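Local coordinates for protein esterase YdiI (Escherichia coli, PDB 4K49) that hydrolyses the thioester of 1,4-dihydroxy-2-naphthoyl-CoA to release 1,4-dihydroxy-2-naphthoate and CoA in menaquinone biosynthesis, and also cleaves many other acyl-CoA thioesters, at residues A57-A62 against A87-S92. Sequence-based numbering, arbitrary orientation.
Sequences ASVVLA and ANHVRS. With HFQ (2,4-dihydroxyphenacyl coenzyme A), chain E.
The imidazole of His89 turns its CE1 corner to Ser58 and Val59 of helix 57-62 and one face to the bound 2,4-dihydroxyphenacyl-CoA. At the edge, close to the ring plane, Ser58 CB lies 4.5 Å from His89 CE1. Val59 CG2 reaches the same CE1 obliquely, at 4.3 Å. Over one face sits the pantetheine arm: its C3P stands 3.8 Å above the plane, displaced toward the rim, and its N4P comes to 3.4 Å from His89 CB. CG of His89 is set anti to its own carbonyl carbon (chi1 -55°), which swings the ring inward to the helix although the bond to CB does not aim there. Its NE2 is hydrogen-bonded to OE2 of Glu63 of the second subunit, the inferred nucleophile or proton acceptor, a bond that would restrain the ring's rotation and that links this substrate-binding histidine to the active-site residue across the interface.

The remaining contact is apolar. Val59 CG2, the branch anti to the carbonyl carbon and beside the backbone N, meets Ala87 CB at 3.9 Å; no hydrogen bond joins the two segments, and only 114 Å² is buried between them. Beyond the ring, the backbone serves the ligand: His89 O accepts a hydrogen bond from HFQ N8P at 2.7 Å, with an angle of 141° at the hydrogen. Val90 O accepts another from the OAP hydroxyl.

The geometry is that of a hotdog fold, in which helix 55-72 lies against a curved antiparallel sheet. The axis of its segment 57-62 passes 9.7 Å from that of strand 87-89, the N-to-C directions 140° apart. Strand 125-135 lies beside strand 80-89 and supplies Cys127 to both Ser58 and Ala87, while Ala87 and Asn88 pair antiparallel with a strand of the second subunit, carrying the sheet across the dimer.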
ATOM      1  N   ALA A  57      -2.103  -3.969   0.036  1.00  2.59           N
ATOM      2  CA  ALA A  57      -2.439  -4.299  -1.340  1.00  4.18           C
ATOM      3  C   ALA A  57      -3.588  -3.414  -1.838  1.00  5.75           C
ATOM      4  O   ALA A  57      -3.573  -2.949  -2.984  1.00  2.49           O
ATOM      5  CB  ALA A  57      -2.776  -5.781  -1.465  1.00  3.30           C
ATOM      6  N   SER A  58      -4.582  -3.175  -0.985  1.00  3.27           N
ATOM      7  CA  SER A  58      -5.638  -2.215  -1.312  1.00  5.00           C
ATOM      8  C   SER A  58      -5.054  -0.842  -1.627  1.00  1.52           C
ATOM      9  O   SER A  58      -5.460  -0.169  -2.589  1.00  2.63           O
ATOM     10  CB  SER A  58      -6.663  -2.120  -0.176  1.00  3.00           C
ATOM     11  OG  SER A  58      -7.432  -3.309  -0.110  1.00  9.04           O
ATOM     12  N   VAL A  59      -4.074  -0.424  -0.842  1.00  3.55           N
ATOM     13  CA  VAL A  59      -3.461   0.869  -1.085  1.00  2.34           C
ATOM     14  C   VAL A  59      -2.611   0.850  -2.362  1.00  1.58           C
ATOM     15  O   VAL A  59      -2.501   1.864  -3.053  1.00  4.99           O
ATOM     16  CB  VAL A  59      -2.663   1.343   0.142  1.00  2.21           C
ATOM     17  CG1 VAL A  59      -2.010   2.713  -0.124  1.00  0.74           C
ATOM     18  CG2 VAL A  59      -3.584   1.422   1.347  1.00  3.69           C
ATOM     19  N   VAL A  60      -2.032  -0.296  -2.702  1.00  1.48           N
ATOM     20  CA  VAL A  60      -1.290  -0.372  -3.960  1.00  1.75           C
ATOM     21  C   VAL A  60      -2.248  -0.122  -5.128  1.00  3.88           C
ATOM     22  O   VAL A  60      -1.957   0.655  -6.058  1.00  1.80           O
ATOM     23  CB  VAL A  60      -0.582  -1.723  -4.145  1.00  2.45           C
ATOM     24  CG1 VAL A  60      -0.013  -1.819  -5.551  1.00  1.04           C
ATOM     25  CG2 VAL A  60       0.556  -1.878  -3.128  1.00  1.92           C
ATOM     26  N   LEU A  61      -3.405  -0.755  -5.059  1.00  1.33           N
ATOM     27  CA  LEU A  61      -4.432  -0.534  -6.080  1.00  1.86           C
ATOM     28  C   LEU A  61      -4.850   0.935  -6.136  1.00  3.47           C
ATOM     29  O   LEU A  61      -4.910   1.521  -7.210  1.00  1.04           O
ATOM     30  CB  LEU A  61      -5.644  -1.422  -5.809  1.00  1.07           C
ATOM     31  CG  LEU A  61      -6.798  -1.304  -6.810  1.00  4.70           C
ATOM     32  CD1 LEU A  61      -6.377  -1.635  -8.252  1.00  1.93           C
ATOM     33  CD2 LEU A  61      -7.926  -2.192  -6.353  1.00  1.38           C
ATOM     34  N   ALA A  62      -5.135   1.532  -4.978  1.00  1.02           N
ATOM     35  CA  ALA A  62      -5.544   2.934  -4.948  1.00  1.87           C
ATOM     36  C   ALA A  62      -4.462   3.857  -5.507  1.00  4.15           C
ATOM     37  O   ALA A  62      -4.743   4.740  -6.326  1.00  3.37           O
ATOM     38  CB  ALA A  62      -5.930   3.347  -3.535  1.00  1.20           C
ATOM     39  N   ALA A  87      -6.123   5.748   3.597  1.00  4.10           N
ATOM     40  CA  ALA A  87      -7.185   4.796   3.315  1.00  5.13           C
ATOM     41  C   ALA A  87      -7.831   4.299   4.588  1.00  7.86           C
ATOM     42  O   ALA A  87      -7.182   4.201   5.639  1.00  4.39           O
ATOM     43  CB  ALA A  87      -6.645   3.616   2.513  1.00  4.35           C
ATOM     44  N   ASN A  88      -9.117   3.987   4.492  1.00  4.81           N
ATOM     45  CA  ASN A  88      -9.810   3.326   5.574  1.00  2.49           C
ATOM     46  C   ASN A  88     -10.178   1.934   5.092  1.00  5.81           C
ATOM     47  O   ASN A  88     -10.753   1.779   4.003  1.00  4.34           O
ATOM     48  CB  ASN A  88     -11.072   4.096   5.958  1.00  4.78           C
ATOM     49  CG  ASN A  88     -11.654   3.621   7.263  1.00 14.18           C
ATOM     50  OD1 ASN A  88     -12.206   2.514   7.345  1.00  8.73           O
ATOM     51  ND2 ASN A  88     -11.521   4.442   8.307  1.00  4.86           N
ATOM     52  N   HIS A  89      -9.834   0.925   5.884  1.00  2.98           N
ATOM     53  CA  HIS A  89     -10.191  -0.450   5.567  1.00  3.51           C
ATOM     54  C   HIS A  89     -11.543  -0.774   6.206  1.00  3.72           C
ATOM     55  O   HIS A  89     -11.609  -1.146   7.380  1.00  4.63           O
ATOM     56  CB  HIS A  89      -9.094  -1.416   6.056  1.00  4.65           C
ATOM     57  CG  HIS A  89      -7.719  -1.092   5.535  1.00  4.98           C
ATOM     58  ND1 HIS A  89      -7.423  -1.053   4.188  1.00  5.88           N
ATOM     59  CD2 HIS A  89      -6.561  -0.810   6.183  1.00  2.89           C
ATOM     60  CE1 HIS A  89      -6.145  -0.746   4.027  1.00  7.01           C
ATOM     61  NE2 HIS A  89      -5.595  -0.602   5.223  1.00  4.56           N
ATOM     62  N   VAL A  90     -12.621  -0.609   5.439  1.00  6.76           N
ATOM     63  CA  VAL A  90     -13.968  -0.701   6.004  1.00  7.38           C
ATOM     64  C   VAL A  90     -14.531  -2.125   6.000  1.00  8.76           C
ATOM     65  O   VAL A  90     -15.403  -2.450   6.803  1.00  8.46           O
ATOM     66  CB  VAL A  90     -14.973   0.263   5.311  1.00 13.27           C
ATOM     67  CG1 VAL A  90     -14.445   1.685   5.307  1.00 13.08           C
ATOM     68  CG2 VAL A  90     -15.223  -0.168   3.910  1.00 10.19           C
ATOM     69  N   ARG A  91     -14.052  -2.965   5.088  1.00  5.00           N
ATOM     70  CA  ARG A  91     -14.498  -4.357   5.029  1.00  7.50           C
ATOM     71  C   ARG A  91     -13.400  -5.226   4.451  1.00  8.04           C
ATOM     72  O   ARG A  91     -12.708  -4.827   3.509  1.00  4.98           O
ATOM     73  CB  ARG A  91     -15.772  -4.494   4.192  1.00  7.90           C
ATOM     74  CG  ARG A  91     -16.225  -5.944   3.978  1.00  8.45           C
ATOM     75  CD  ARG A  91     -17.433  -6.030   3.042  1.00  8.83           C
ATOM     76  NE  ARG A  91     -18.610  -5.403   3.638  1.00 16.69           N
ATOM     77  CZ  ARG A  91     -19.444  -6.022   4.470  1.00 25.75           C
ATOM     78  NH1 ARG A  91     -20.485  -5.372   4.968  1.00 26.98           N
ATOM     79  NH2 ARG A  91     -19.238  -7.290   4.806  1.00 25.24           N
ATOM     80  N   SER A  92     -13.230  -6.416   5.015  1.00  5.86           N
ATOM     81  CA  SER A  92     -12.183  -7.313   4.563  1.00  8.69           C
ATOM     82  C   SER A  92     -12.635  -8.063   3.310  1.00 10.36           C
ATOM     83  O   SER A  92     -13.835  -8.155   3.024  1.00  6.76           O
ATOM     84  CB  SER A  92     -11.824  -8.303   5.678  1.00 11.73           C
ATOM     85  OG  SER A  92     -12.930  -9.137   5.977  1.00 19.30           O
TER
HETATM   86  CB  HFQ E 201      -4.087  -5.559   8.080  1.00  8.15           C
HETATM   87  N1A HFQ E 201     -13.001 -12.111  15.009  1.00 44.75           N
HETATM   88  O1A HFQ E 201     -19.348  -4.967  13.408  1.00 21.48           O
HETATM   89  P1A HFQ E 201     -18.035  -4.790  12.594  1.00 25.10           P
HETATM   90  C1B HFQ E 201      -2.979  -6.262   7.236  1.00 11.86           C
HETATM   91  O1B HFQ E 201      -2.949  -6.091   5.975  1.00  7.74           O
HETATM   92  C1D HFQ E 201     -15.774  -9.400  11.893  1.00 37.25           C
HETATM   93  S1P HFQ E 201      -5.659  -6.421   8.124  1.00  8.18           S
HETATM   94  C2A HFQ E 201     -12.998 -12.090  13.666  1.00 45.65           C
HETATM   95  O2A HFQ E 201     -18.263  -3.826  11.420  1.00 20.50           O
HETATM   96  P2A HFQ E 201     -16.524  -2.750  13.574  1.00 15.65           P
HETATM   97  C2B HFQ E 201      -1.959  -7.152   7.836  1.00  6.72           C
HETATM   98  O2B HFQ E 201       1.059  -9.603   9.323  1.00 11.79           O
HETATM   99  C2D HFQ E 201     -17.172  -9.500  11.947  1.00 39.02           C
HETATM  100  O2D HFQ E 201     -17.631 -10.846  11.806  1.00 48.50           O
HETATM  101  C2P HFQ E 201      -6.452  -6.226   6.546  1.00  5.30           C
HETATM  102  N3A HFQ E 201     -13.831 -11.281  12.986  1.00 43.55           N
HETATM  103  O3A HFQ E 201     -16.912  -4.284  13.522  1.00 17.53           O
HETATM  104  C3B HFQ E 201      -0.756  -7.285   7.146  1.00  4.37           C
HETATM  105  O3B HFQ E 201      -3.332  -7.720   9.744  1.00  9.60           O
HETATM  106  C3D HFQ E 201     -17.705  -8.644  10.931  1.00 33.48           C
HETATM  107  O3D HFQ E 201     -18.202  -9.408   9.807  1.00 55.26           O
HETATM  108  P3D HFQ E 201     -19.726  -9.139   9.248  1.00 65.94           P
HETATM  109  C3P HFQ E 201      -6.991  -4.866   6.252  1.00  4.73           C
HETATM  110  C4A HFQ E 201     -14.688 -10.472  13.650  1.00 40.43           C
HETATM  111  O4A HFQ E 201     -17.710  -1.977  13.946  1.00 11.87           O
HETATM  112  C4B HFQ E 201       0.230  -8.096   7.633  1.00  7.61           C
HETATM  113  C4D HFQ E 201     -16.645  -7.762  10.529  1.00 35.84           C
HETATM  114  O4D HFQ E 201     -15.504  -8.107  11.366  1.00 36.88           O
HETATM  115  N4P HFQ E 201      -7.961  -4.463   7.139  1.00  6.19           N
HETATM  116  C5A HFQ E 201     -14.722 -10.464  15.043  1.00 36.26           C
HETATM  117  O5A HFQ E 201     -15.418  -2.605  14.643  1.00 11.85           O
HETATM  118  C5B HFQ E 201       0.040  -8.791   8.837  1.00  6.69           C
HETATM  119  C5D HFQ E 201     -17.058  -6.381  10.816  1.00 22.91           C
HETATM  120  O5D HFQ E 201     -17.581  -6.200  12.073  1.00 21.54           O
HETATM  121  C5P HFQ E 201      -9.236  -5.083   7.104  1.00  9.50           C
HETATM  122  O5P HFQ E 201      -9.502  -5.990   6.234  1.00  5.59           O
HETATM  123  C6A HFQ E 201     -13.834 -11.327  15.729  1.00 32.32           C
HETATM  124  N6A HFQ E 201     -13.812 -11.374  17.170  1.00 37.60           N
HETATM  125  O6A HFQ E 201     -15.929  -2.301  12.198  1.00 15.56           O
HETATM  126  C6B HFQ E 201      -1.165  -8.659   9.536  1.00 10.88           C
HETATM  127  C6P HFQ E 201     -10.321  -4.659   8.062  1.00  5.58           C
HETATM  128  N7A HFQ E 201     -15.680  -9.551  15.417  1.00 39.87           N
HETATM  129  O7A HFQ E 201     -20.696  -8.744  10.483  1.00 59.26           O
HETATM  130  C7B HFQ E 201      -2.158  -7.851   9.036  1.00  8.41           C
HETATM  131  C7P HFQ E 201     -11.685  -4.434   7.386  1.00  6.20           C
HETATM  132  C8A HFQ E 201     -16.226  -9.012  14.308  1.00 43.78           C
HETATM  133  O8A HFQ E 201     -19.699  -8.062   8.272  1.00 51.13           O
HETATM  134  N8P HFQ E 201     -12.594  -3.586   8.158  1.00  5.32           N
HETATM  135  N9A HFQ E 201     -15.620  -9.565  13.236  1.00 45.91           N
HETATM  136  O9A HFQ E 201     -20.252 -10.411   8.573  1.00 67.77           O
HETATM  137  C9P HFQ E 201     -13.418  -4.209   9.210  1.00 13.11           C
HETATM  138  O9P HFQ E 201     -13.342  -5.374   9.388  1.00 13.37           O
HETATM  139  CAP HFQ E 201     -14.331  -3.304  10.027  1.00  8.53           C
HETATM  140  OAP HFQ E 201     -14.462  -2.089   9.360  1.00 10.79           O
HETATM  141  CBP HFQ E 201     -13.718  -2.989  11.408  1.00 15.60           C
HETATM  142  CCP HFQ E 201     -14.572  -2.006  12.107  1.00  9.18           C
HETATM  143  CDP HFQ E 201     -13.565  -4.262  12.258  1.00 10.86           C
HETATM  144  CEP HFQ E 201     -12.374  -2.419  11.199  1.00 18.22           C